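Local coordinates for chromosome partition protein Smc (Pyrococcus yayanosii, PDB 5XEI) that probably serves chromosome condensation and partitioning as a homodimeric, ATP-hydrolysing, DNA-binding SMC protein whose globular domains are joined by coiled coils, at residues K201-L204 with D205-K209; E210-D213 with A214-Y217; V328-R331 with R332-E335. All blocks are in the same frame, centred on the assembly; numbering follows the deposited sequence.

Contact 1: K201-L204 with D205-K209; sequences KKQL and DKLEK
Asp-205 follows Leu-204 without a break in helix 170-246, part of the predicted coiled-coil arm of this SMC protein, and its N-H turns back to Lys-202 O at 3.2 Å. The donor stands well above the carbonyl plane and so does not use a lone pair. The aspartate carboxylate lies one turn on from Lys-201, the i, i+4 spacing that lets opposite charges approach each other along a helix. The salt bridge between Lys-201 NZ and Asp-205 OD1 is modelled too short, so its exact geometry is doubtful. Lys-206 adds a second, weak bond to Lys-202 O, from Lys-206 N at 3.3 Å, while its flexible, charged side chain suits an exposed surface. Leu-207 brings the apolar side round: Leu-207 N bonds to Gln-203 O at 3.2 Å in the carbonyl plane, and CD1 lies against that same oxygen. Its branched end belongs to the side that meets helix 321-383, whereas Gln-203 fits the margin, with an aliphatic stem and a polar tip. Glu-208 closes the next turn, Glu-208 N meeting Leu-204 O at 2.8 Å. A bend at chi2 (149°) turns its carboxylate back toward Leu-204, which is buried and also packs on Phe-326, as Glu-208 itself does. Glu-208 CG packs on Leu-204 CD2 at 3.8 Å, the two side chains crossing at a slant.

Contact 2: E210-D213 with A214-Y217; sequences ERND and ALRY
Leu-215 lies one helical turn beyond Arg-211, and the two side chains touch only lightly through their aliphatic parts, Arg-211 CG to Leu-215 CG at 4.2 Å. The arginine chain bends at chi3 (61°), and beyond the stem its guanidinium forms a cation-pi pair with Phe-326. The tight packing is that of Ala-214 and Leu-215 against Ile-323: Ala-214 is buried, and its small methyl group lets helix 321-383 come near. Beneath them the backbone is regular: Ala-214 N binds Glu-210 O at 2.8 Å in an almost straight bond (172°), and Tyr-217 N binds Asp-213 O at 2.9 Å. Glu-210 OE1 is hydrogen-bonded by Asn-319 ND2, while Tyr-217 carries its ring to Ile-312 and Leu-315. The solvent side is looser. The exposed Arg-216 has its CG close by Asn-212 O, but its guanidinium end is not in contact with Asp-213, NH1 staying 4.6 Å from Asp-213 OD2. That oxygen lies well out of the guanidinium plane, so any attraction is probably between charges alone, with no N-H pointing at it. Small and apolar residues flanked by charged ones whose stems also touch the partner helix are the pattern of a coiled coil, here in the SMC arm.

Contact 3: V328-R331 with R332-E335; sequences VVER and RYLE
Glu-330 comes up alongside Leu-334, one turn further along helix 321-383, crossing it obliquely with only its OE1 near, 4.2 Å from Leu-334 CG. Its CG stands anti to the backbone N (chi1 173°), and the bend at chi2 (97°) turns OE1 toward the next turn. The same oxygen lies 4.3 Å from Tyr-333 CD2, set obliquely to the ring, so the acid merely brushes both neighbours. The firm link is in the backbone, where Leu-334 N reaches Glu-330 O at 2.8 Å, nearly along the C=O axis. Tyr-333 N likewise binds Val-329 O at 2.8 Å, and Glu-335 N binds Arg-331 O at 2.9 Å in a more bent bond. Tyr-333 leads its ring away towards Lys-201 and Leu-204 of helix 170-246; a large aromatic with a polar end suits this border, where its hydroxyl makes a weak hydrogen bond with Lys-337. Arg-331 and Arg-332 are exposed, as suits long charged chains that can stay solvated, and the extended Arg-332 also touches Val-200 of the partner helix. With no salt bridge between the two segments, their cohesion rests on main-chain bonds and light van der Waals contact.

In the fold
All three contacts lie along the coiled-coil arm, away from the predicted ATP-binding residues 34-41 of the head. Contacts 1 and 2 follow directly on one another in helix 170-246, their centres about 13 Å apart, whereas contact 3 belongs to the partner helix 321-383. Contacts 1 and 3 are about 11 Å apart between centres and pack directly: Leu-204 CD2 lies 3.5 Å from Glu-330 OE2, and Leu-207 CD2 is 3.7 Å from Val-329 CG2. Contact 2 does not touch contact 3, the nearest atoms being about 6 Å apart; it meets an earlier part of helix 321-383, around Ala-322 and Ile-323. Together they trace one helix-helix seam.

Contact 1: K201-L204 with D205-K209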
ATOM      1  N   LYS A 201       8.790  17.630 -31.409  1.00 56.62           N
ATOM      2  CA  LYS A 201       7.933  18.319 -32.365  1.00 55.07           C
ATOM      3  C   LYS A 201       8.531  19.667 -32.758  1.00 60.26           C
ATOM      4  O   LYS A 201       8.371  20.123 -33.898  1.00 63.63           O
ATOM      5  CB  LYS A 201       6.535  18.470 -31.760  1.00 51.49           C
ATOM      6  CG  LYS A 201       5.556  19.334 -32.504  1.00 57.99           C
ATOM      7  CD  LYS A 201       5.406  18.924 -33.949  1.00 70.20           C
ATOM      8  CE  LYS A 201       4.304  19.738 -34.588  1.00 78.02           C
ATOM      9  NZ  LYS A 201       4.889  20.619 -35.616  1.00 79.44           N
ATOM     10  N   LYS A 202       9.270  20.294 -31.856  1.00 54.90           N
ATOM     11  CA  LYS A 202       9.818  21.601 -32.186  1.00 58.73           C
ATOM     12  C   LYS A 202      11.119  21.453 -32.972  1.00 63.31           C
ATOM     13  O   LYS A 202      11.363  22.183 -33.946  1.00 60.54           O
ATOM     14  CB  LYS A 202       9.975  22.401 -30.891  1.00 49.73           C
ATOM     15  CG  LYS A 202      10.896  23.567 -30.937  1.00 55.65           C
ATOM     16  CD  LYS A 202      11.019  24.150 -29.529  1.00 69.63           C
ATOM     17  CE  LYS A 202      12.204  25.105 -29.381  1.00 66.31           C
ATOM     18  NZ  LYS A 202      12.113  25.927 -28.135  1.00 53.83           N
ATOM     19  N   GLN A 203      11.933  20.470 -32.594  1.00 60.00           N
ATOM     20  CA  GLN A 203      13.093  20.105 -33.391  1.00 53.89           C
ATOM     21  C   GLN A 203      12.692  19.677 -34.797  1.00 57.90           C
ATOM     22  O   GLN A 203      13.332  20.067 -35.782  1.00 60.11           O
ATOM     23  CB  GLN A 203      13.846  18.996 -32.675  1.00 54.43           C
ATOM     24  CG  GLN A 203      14.631  18.111 -33.584  1.00 59.40           C
ATOM     25  CD  GLN A 203      15.581  17.218 -32.818  1.00 69.47           C
ATOM     26  OE1 GLN A 203      15.243  16.691 -31.742  1.00 69.39           O
ATOM     27  NE2 GLN A 203      16.792  17.053 -33.357  1.00 64.52           N
ATOM     28  N   LEU A 204      11.628  18.883 -34.915  1.00 59.05           N
ATOM     29  CA  LEU A 204      11.203  18.384 -36.221  1.00 57.43           C
ATOM     30  C   LEU A 204      10.945  19.534 -37.179  1.00 62.92           C
ATOM     31  O   LEU A 204      11.205  19.431 -38.382  1.00 71.87           O
ATOM     32  CB  LEU A 204       9.939  17.542 -36.056  1.00 59.70           C
ATOM     33  CG  LEU A 204       9.560  16.365 -36.953  1.00 63.97           C
ATOM     34  CD1 LEU A 204       8.309  15.719 -36.367  1.00 58.80           C
ATOM     35  CD2 LEU A 204       9.345  16.739 -38.398  1.00 61.46           C
ATOM     36  N   ASP A 205      10.470  20.656 -36.657  1.00 66.13           N
ATOM     37  CA  ASP A 205      10.067  21.749 -37.529  1.00 69.52           C
ATOM     38  C   ASP A 205      11.216  22.644 -37.941  1.00 67.00           C
ATOM     39  O   ASP A 205      11.153  23.247 -39.014  1.00 64.17           O
ATOM     40  CB  ASP A 205       8.978  22.557 -36.852  1.00 77.22           C
ATOM     41  CG  ASP A 205       7.587  22.085 -37.258  1.00 89.69           C
ATOM     42  OD1 ASP A 205       6.802  21.633 -36.377  1.00 76.32           O
ATOM     43  OD2 ASP A 205       7.256  22.220 -38.465  1.00 98.04           O
ATOM     44  N   LYS A 206      12.246  22.793 -37.114  1.00 62.45           N
ATOM     45  CA  LYS A 206      13.503  23.253 -37.684  1.00 66.00           C
ATOM     46  C   LYS A 206      13.844  22.404 -38.899  1.00 63.60           C
ATOM     47  O   LYS A 206      14.081  22.923 -39.993  1.00 59.42           O
ATOM     48  CB  LYS A 206      14.634  23.189 -36.660  1.00 55.25           C
ATOM     49  CG  LYS A 206      14.617  24.323 -35.678  1.00 73.54           C
ATOM     50  CD  LYS A 206      14.799  25.656 -36.388  1.00 85.97           C
ATOM     51  CE  LYS A 206      13.952  26.771 -35.765  1.00 86.70           C
ATOM     52  NZ  LYS A 206      13.671  27.876 -36.744  1.00 83.26           N
ATOM     53  N   LEU A 207      13.814  21.084 -38.728  1.00 61.10           N
ATOM     54  CA  LEU A 207      14.347  20.198 -39.746  1.00 55.77           C
ATOM     55  C   LEU A 207      13.497  20.202 -41.004  1.00 56.83           C
ATOM     56  O   LEU A 207      14.040  20.035 -42.101  1.00 55.44           O
ATOM     57  CB  LEU A 207      14.484  18.786 -39.187  1.00 55.75           C
ATOM     58  CG  LEU A 207      15.850  18.521 -38.556  1.00 54.77           C
ATOM     59  CD1 LEU A 207      16.291  19.654 -37.641  1.00 56.76           C
ATOM     60  CD2 LEU A 207      15.799  17.214 -37.808  1.00 52.62           C
ATOM     61  N   GLU A 208      12.179  20.382 -40.885  1.00 57.49           N
ATOM     62  CA  GLU A 208      11.368  20.473 -42.097  1.00 58.95           C
ATOM     63  C   GLU A 208      11.802  21.643 -42.954  1.00 57.32           C
ATOM     64  O   GLU A 208      11.810  21.554 -44.188  1.00 57.54           O
ATOM     65  CB  GLU A 208       9.891  20.625 -41.766  1.00 64.29           C
ATOM     66  CG  GLU A 208       9.335  19.443 -41.075  1.00 71.93           C
ATOM     67  CD  GLU A 208       8.218  19.747 -40.125  1.00 81.93           C
ATOM     68  OE1 GLU A 208       8.477  19.643 -38.916  1.00 83.10           O
ATOM     69  OE2 GLU A 208       7.091  20.022 -40.589  1.00 91.40           O
ATOM     70  N   LYS A 209      12.142  22.760 -42.317  1.00 56.35           N
ATOM     71  CA  LYS A 209      12.493  23.958 -43.063  1.00 57.00           C
ATOM     72  C   LYS A 209      13.886  23.833 -43.665  1.00 57.01           C
ATOM     73  O   LYS A 209      14.090  24.146 -44.844  1.00 55.36           O
ATOM     74  CB  LYS A 209      12.380  25.182 -42.153  1.00 63.35           C
ATOM     75  CG  LYS A 209      13.424  26.265 -42.396  1.00 74.25           C
ATOM     76  CD  LYS A 209      13.032  27.541 -41.655  1.00 82.58           C
ATOM     77  CE  LYS A 209      14.127  28.594 -41.679  1.00 86.14           C
ATOM     78  NZ  LYS A 209      13.884  29.669 -40.659  1.00 82.38           N
TER

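Contact 2: E210-D213 with A214-Y217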
ATOM      1  N   GLU A 210      14.845  23.357 -42.873  1.00 53.55           N
ATOM      2  CA  GLU A 210      16.166  23.054 -43.404  1.00 51.30           C
ATOM      3  C   GLU A 210      16.099  21.990 -44.493  1.00 51.04           C
ATOM      4  O   GLU A 210      16.754  22.120 -45.532  1.00 55.45           O
ATOM      5  CB  GLU A 210      17.079  22.614 -42.270  1.00 45.91           C
ATOM      6  CG  GLU A 210      17.111  23.598 -41.145  1.00 47.02           C
ATOM      7  CD  GLU A 210      17.871  23.080 -39.951  1.00 60.36           C
ATOM      8  OE1 GLU A 210      18.957  22.485 -40.125  1.00 63.86           O
ATOM      9  OE2 GLU A 210      17.369  23.262 -38.823  1.00 75.06           O
ATOM     10  N   ARG A 211      15.315  20.932 -44.284  1.00 52.64           N
ATOM     11  CA  ARG A 211      15.209  19.914 -45.322  1.00 55.67           C
ATOM     12  C   ARG A 211      14.826  20.545 -46.647  1.00 52.65           C
ATOM     13  O   ARG A 211      15.458  20.288 -47.681  1.00 51.10           O
ATOM     14  CB  ARG A 211      14.189  18.841 -44.954  1.00 49.87           C
ATOM     15  CG  ARG A 211      13.949  17.877 -46.103  1.00 47.28           C
ATOM     16  CD  ARG A 211      12.577  17.263 -46.019  1.00 59.28           C
ATOM     17  NE  ARG A 211      11.527  18.272 -46.105  1.00 58.29           N
ATOM     18  CZ  ARG A 211      10.334  18.136 -45.542  1.00 60.59           C
ATOM     19  NH1 ARG A 211      10.055  17.052 -44.838  1.00 62.55           N
ATOM     20  NH2 ARG A 211       9.425  19.089 -45.659  1.00 64.20           N
ATOM     21  N   ASN A 212      13.802  21.399 -46.624  1.00 53.45           N
ATOM     22  CA  ASN A 212      13.293  21.942 -47.875  1.00 56.47           C
ATOM     23  C   ASN A 212      14.292  22.883 -48.516  1.00 55.40           C
ATOM     24  O   ASN A 212      14.372  22.943 -49.744  1.00 52.14           O
ATOM     25  CB  ASN A 212      11.966  22.652 -47.651  1.00 61.66           C
ATOM     26  CG  ASN A 212      10.848  21.697 -47.330  1.00 60.89           C
ATOM     27  OD1 ASN A 212      10.036  21.969 -46.454  1.00 61.57           O
ATOM     28  ND2 ASN A 212      10.806  20.557 -48.027  1.00 59.29           N
ATOM     29  N   ASP A 213      15.061  23.610 -47.710  1.00 51.77           N
ATOM     30  CA  ASP A 213      16.111  24.441 -48.272  1.00 51.79           C
ATOM     31  C   ASP A 213      17.216  23.587 -48.851  1.00 51.79           C
ATOM     32  O   ASP A 213      17.725  23.878 -49.937  1.00 55.42           O
ATOM     33  CB  ASP A 213      16.665  25.390 -47.219  1.00 55.94           C
ATOM     34  CG  ASP A 213      15.735  26.541 -46.960  1.00 63.68           C
ATOM     35  OD1 ASP A 213      15.984  27.303 -46.004  1.00 60.93           O
ATOM     36  OD2 ASP A 213      14.747  26.674 -47.723  1.00 64.46           O
ATOM     37  N   ALA A 214      17.599  22.522 -48.144  1.00 49.10           N
ATOM     38  CA  ALA A 214      18.582  21.606 -48.703  1.00 46.18           C
ATOM     39  C   ALA A 214      18.071  21.005 -50.005  1.00 55.15           C
ATOM     40  O   ALA A 214      18.838  20.833 -50.961  1.00 53.19           O
ATOM     41  CB  ALA A 214      18.922  20.514 -47.700  1.00 43.42           C
ATOM     42  N   LEU A 215      16.766  20.730 -50.084  1.00 50.93           N
ATOM     43  CA  LEU A 215      16.220  20.153 -51.307  1.00 50.86           C
ATOM     44  C   LEU A 215      16.294  21.131 -52.479  1.00 52.74           C
ATOM     45  O   LEU A 215      16.640  20.734 -53.594  1.00 57.16           O
ATOM     46  CB  LEU A 215      14.780  19.683 -51.072  1.00 53.21           C
ATOM     47  CG  LEU A 215      14.638  18.441 -50.177  1.00 56.71           C
ATOM     48  CD1 LEU A 215      13.278  17.769 -50.281  1.00 53.24           C
ATOM     49  CD2 LEU A 215      15.706  17.447 -50.524  1.00 46.53           C
ATOM     50  N   ARG A 216      15.975  22.408 -52.269  1.00 51.06           N
ATOM     51  CA  ARG A 216      15.989  23.324 -53.409  1.00 55.68           C
ATOM     52  C   ARG A 216      17.402  23.752 -53.751  1.00 55.78           C
ATOM     53  O   ARG A 216      17.735  23.924 -54.926  1.00 52.85           O
ATOM     54  CB  ARG A 216      15.103  24.536 -53.149  1.00 59.23           C
ATOM     55  CG  ARG A 216      13.840  24.207 -52.385  1.00 67.73           C
ATOM     56  CD  ARG A 216      13.084  25.470 -51.942  1.00 82.60           C
ATOM     57  NE  ARG A 216      11.706  25.128 -51.659  1.00 90.75           N
ATOM     58  CZ  ARG A 216      10.867  25.959 -51.056  1.00 90.41           C
ATOM     59  NH1 ARG A 216      11.284  27.168 -50.686  1.00 86.07           N
ATOM     60  NH2 ARG A 216       9.610  25.600 -50.824  1.00 85.47           N
ATOM     61  N   TYR A 217      18.253  23.917 -52.746  1.00 56.06           N
ATOM     62  CA  TYR A 217      19.677  24.002 -53.022  1.00 54.15           C
ATOM     63  C   TYR A 217      20.115  22.862 -53.950  1.00 54.65           C
ATOM     64  O   TYR A 217      20.889  23.073 -54.893  1.00 56.22           O
ATOM     65  CB  TYR A 217      20.457  24.003 -51.704  1.00 47.33           C
ATOM     66  CG  TYR A 217      21.911  23.722 -51.901  1.00 50.72           C
ATOM     67  CD1 TYR A 217      22.820  24.748 -52.055  1.00 52.08           C
ATOM     68  CD2 TYR A 217      22.376  22.416 -51.945  1.00 54.59           C
ATOM     69  CE1 TYR A 217      24.153  24.478 -52.239  1.00 55.82           C
ATOM     70  CE2 TYR A 217      23.683  22.140 -52.139  1.00 53.55           C
ATOM     71  CZ  TYR A 217      24.577  23.162 -52.285  1.00 55.92           C
ATOM     72  OH  TYR A 217      25.902  22.835 -52.472  1.00 64.96           O
TER

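Contact 3: V328-R331 with R332-E335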
ATOM      1  N   VAL A 328      14.806  10.698 -39.362  1.00 51.45           N
ATOM      2  CA  VAL A 328      15.087  10.070 -38.082  1.00 50.99           C
ATOM      3  C   VAL A 328      14.272  10.714 -36.971  1.00 55.17           C
ATOM      4  O   VAL A 328      13.814  10.037 -36.037  1.00 58.16           O
ATOM      5  CB  VAL A 328      16.594  10.130 -37.802  1.00 43.73           C
ATOM      6  CG1 VAL A 328      16.868  10.121 -36.372  1.00 45.37           C
ATOM      7  CG2 VAL A 328      17.235   8.997 -38.401  1.00 49.74           C
ATOM      8  N   VAL A 329      14.075  12.027 -37.045  1.00 50.73           N
ATOM      9  CA  VAL A 329      13.361  12.680 -35.964  1.00 48.06           C
ATOM     10  C   VAL A 329      11.873  12.462 -36.136  1.00 51.90           C
ATOM     11  O   VAL A 329      11.134  12.345 -35.150  1.00 55.42           O
ATOM     12  CB  VAL A 329      13.726  14.170 -35.897  1.00 52.05           C
ATOM     13  CG1 VAL A 329      12.924  14.864 -34.827  1.00 55.87           C
ATOM     14  CG2 VAL A 329      15.209  14.343 -35.629  1.00 51.09           C
ATOM     15  N   GLU A 330      11.412  12.345 -37.376  1.00 48.36           N
ATOM     16  CA  GLU A 330      10.007  12.053 -37.589  1.00 53.81           C
ATOM     17  C   GLU A 330       9.627  10.670 -37.042  1.00 58.13           C
ATOM     18  O   GLU A 330       8.603  10.524 -36.363  1.00 60.19           O
ATOM     19  CB  GLU A 330       9.669  12.185 -39.064  1.00 55.12           C
ATOM     20  CG  GLU A 330       8.285  11.723 -39.306  1.00 65.34           C
ATOM     21  CD  GLU A 330       7.347  12.890 -39.345  1.00 79.06           C
ATOM     22  OE1 GLU A 330       6.194  12.713 -38.928  1.00 92.62           O
ATOM     23  OE2 GLU A 330       7.770  13.979 -39.772  1.00 78.72           O
ATOM     24  N   ARG A 331      10.441   9.644 -37.322  1.00 50.90           N
ATOM     25  CA  ARG A 331      10.180   8.336 -36.722  1.00 54.83           C
ATOM     26  C   ARG A 331      10.092   8.440 -35.209  1.00 51.21           C
ATOM     27  O   ARG A 331       9.179   7.877 -34.596  1.00 51.60           O
ATOM     28  CB  ARG A 331      11.245   7.308 -37.124  1.00 53.28           C
ATOM     29  CG  ARG A 331      11.395   7.124 -38.615  1.00 67.65           C
ATOM     30  CD  ARG A 331      12.269   5.922 -38.992  1.00 77.47           C
ATOM     31  NE  ARG A 331      13.289   6.318 -39.960  1.00 80.97           N
ATOM     32  CZ  ARG A 331      13.193   6.131 -41.277  1.00 84.77           C
ATOM     33  NH1 ARG A 331      14.180   6.535 -42.075  1.00 83.21           N
ATOM     34  NH2 ARG A 331      12.110   5.555 -41.803  1.00 77.37           N
ATOM     35  N   ARG A 332      11.008   9.179 -34.589  1.00 49.35           N
ATOM     36  CA  ARG A 332      10.928   9.370 -33.145  1.00 50.12           C
ATOM     37  C   ARG A 332       9.629  10.073 -32.765  1.00 54.34           C
ATOM     38  O   ARG A 332       8.974   9.712 -31.778  1.00 55.35           O
ATOM     39  CB  ARG A 332      12.140  10.159 -32.652  1.00 48.75           C
ATOM     40  CG  ARG A 332      12.301  10.113 -31.155  1.00 56.82           C
ATOM     41  CD  ARG A 332      13.410  11.007 -30.655  1.00 53.73           C
ATOM     42  NE  ARG A 332      13.325  11.128 -29.198  1.00 67.06           N
ATOM     43  CZ  ARG A 332      13.921  12.083 -28.481  1.00 65.80           C
ATOM     44  NH1 ARG A 332      14.666  13.015 -29.072  1.00 62.71           N
ATOM     45  NH2 ARG A 332      13.775  12.105 -27.166  1.00 52.49           N
ATOM     46  N   TYR A 333       9.216  11.052 -33.565  1.00 55.26           N
ATOM     47  CA  TYR A 333       7.964  11.744 -33.302  1.00 49.14           C
ATOM     48  C   TYR A 333       6.798  10.773 -33.331  1.00 52.88           C
ATOM     49  O   TYR A 333       6.074  10.626 -32.343  1.00 45.69           O
ATOM     50  CB  TYR A 333       7.765  12.850 -34.322  1.00 48.72           C
ATOM     51  CG  TYR A 333       6.612  13.752 -34.013  1.00 53.05           C
ATOM     52  CD1 TYR A 333       6.613  14.540 -32.869  1.00 58.99           C
ATOM     53  CD2 TYR A 333       5.532  13.845 -34.876  1.00 62.48           C
ATOM     54  CE1 TYR A 333       5.553  15.382 -32.580  1.00 57.99           C
ATOM     55  CE2 TYR A 333       4.477  14.686 -34.604  1.00 66.57           C
ATOM     56  CZ  TYR A 333       4.493  15.452 -33.457  1.00 65.91           C
ATOM     57  OH  TYR A 333       3.433  16.283 -33.191  1.00 77.98           O
ATOM     58  N   LEU A 334       6.616  10.077 -34.459  1.00 55.95           N
ATOM     59  CA  LEU A 334       5.491   9.156 -34.579  1.00 54.80           C
ATOM     60  C   LEU A 334       5.544   8.054 -33.533  1.00 58.31           C
ATOM     61  O   LEU A 334       4.500   7.471 -33.201  1.00 55.29           O
ATOM     62  CB  LEU A 334       5.430   8.543 -35.979  1.00 43.85           C
ATOM     63  CG  LEU A 334       4.616   9.374 -36.970  1.00 64.08           C
ATOM     64  CD1 LEU A 334       4.525   8.703 -38.311  1.00 67.33           C
ATOM     65  CD2 LEU A 334       3.220   9.684 -36.439  1.00 75.23           C
ATOM     66  N   GLU A 335       6.716   7.772 -32.976  1.00 47.45           N
ATOM     67  CA  GLU A 335       6.700   6.705 -32.001  1.00 48.26           C
ATOM     68  C   GLU A 335       6.351   7.197 -30.619  1.00 51.99           C
ATOM     69  O   GLU A 335       5.690   6.483 -29.862  1.00 53.77           O
ATOM     70  CB  GLU A 335       8.029   5.992 -31.980  1.00 51.43           C
ATOM     71  CG  GLU A 335       7.989   4.834 -32.896  1.00 57.06           C
ATOM     72  CD  GLU A 335       9.223   4.001 -32.785  1.00 77.30           C
ATOM     73  OE1 GLU A 335       9.629   3.680 -31.636  1.00 71.54           O
ATOM     74  OE2 GLU A 335       9.789   3.693 -33.861  1.00 88.60           O
TER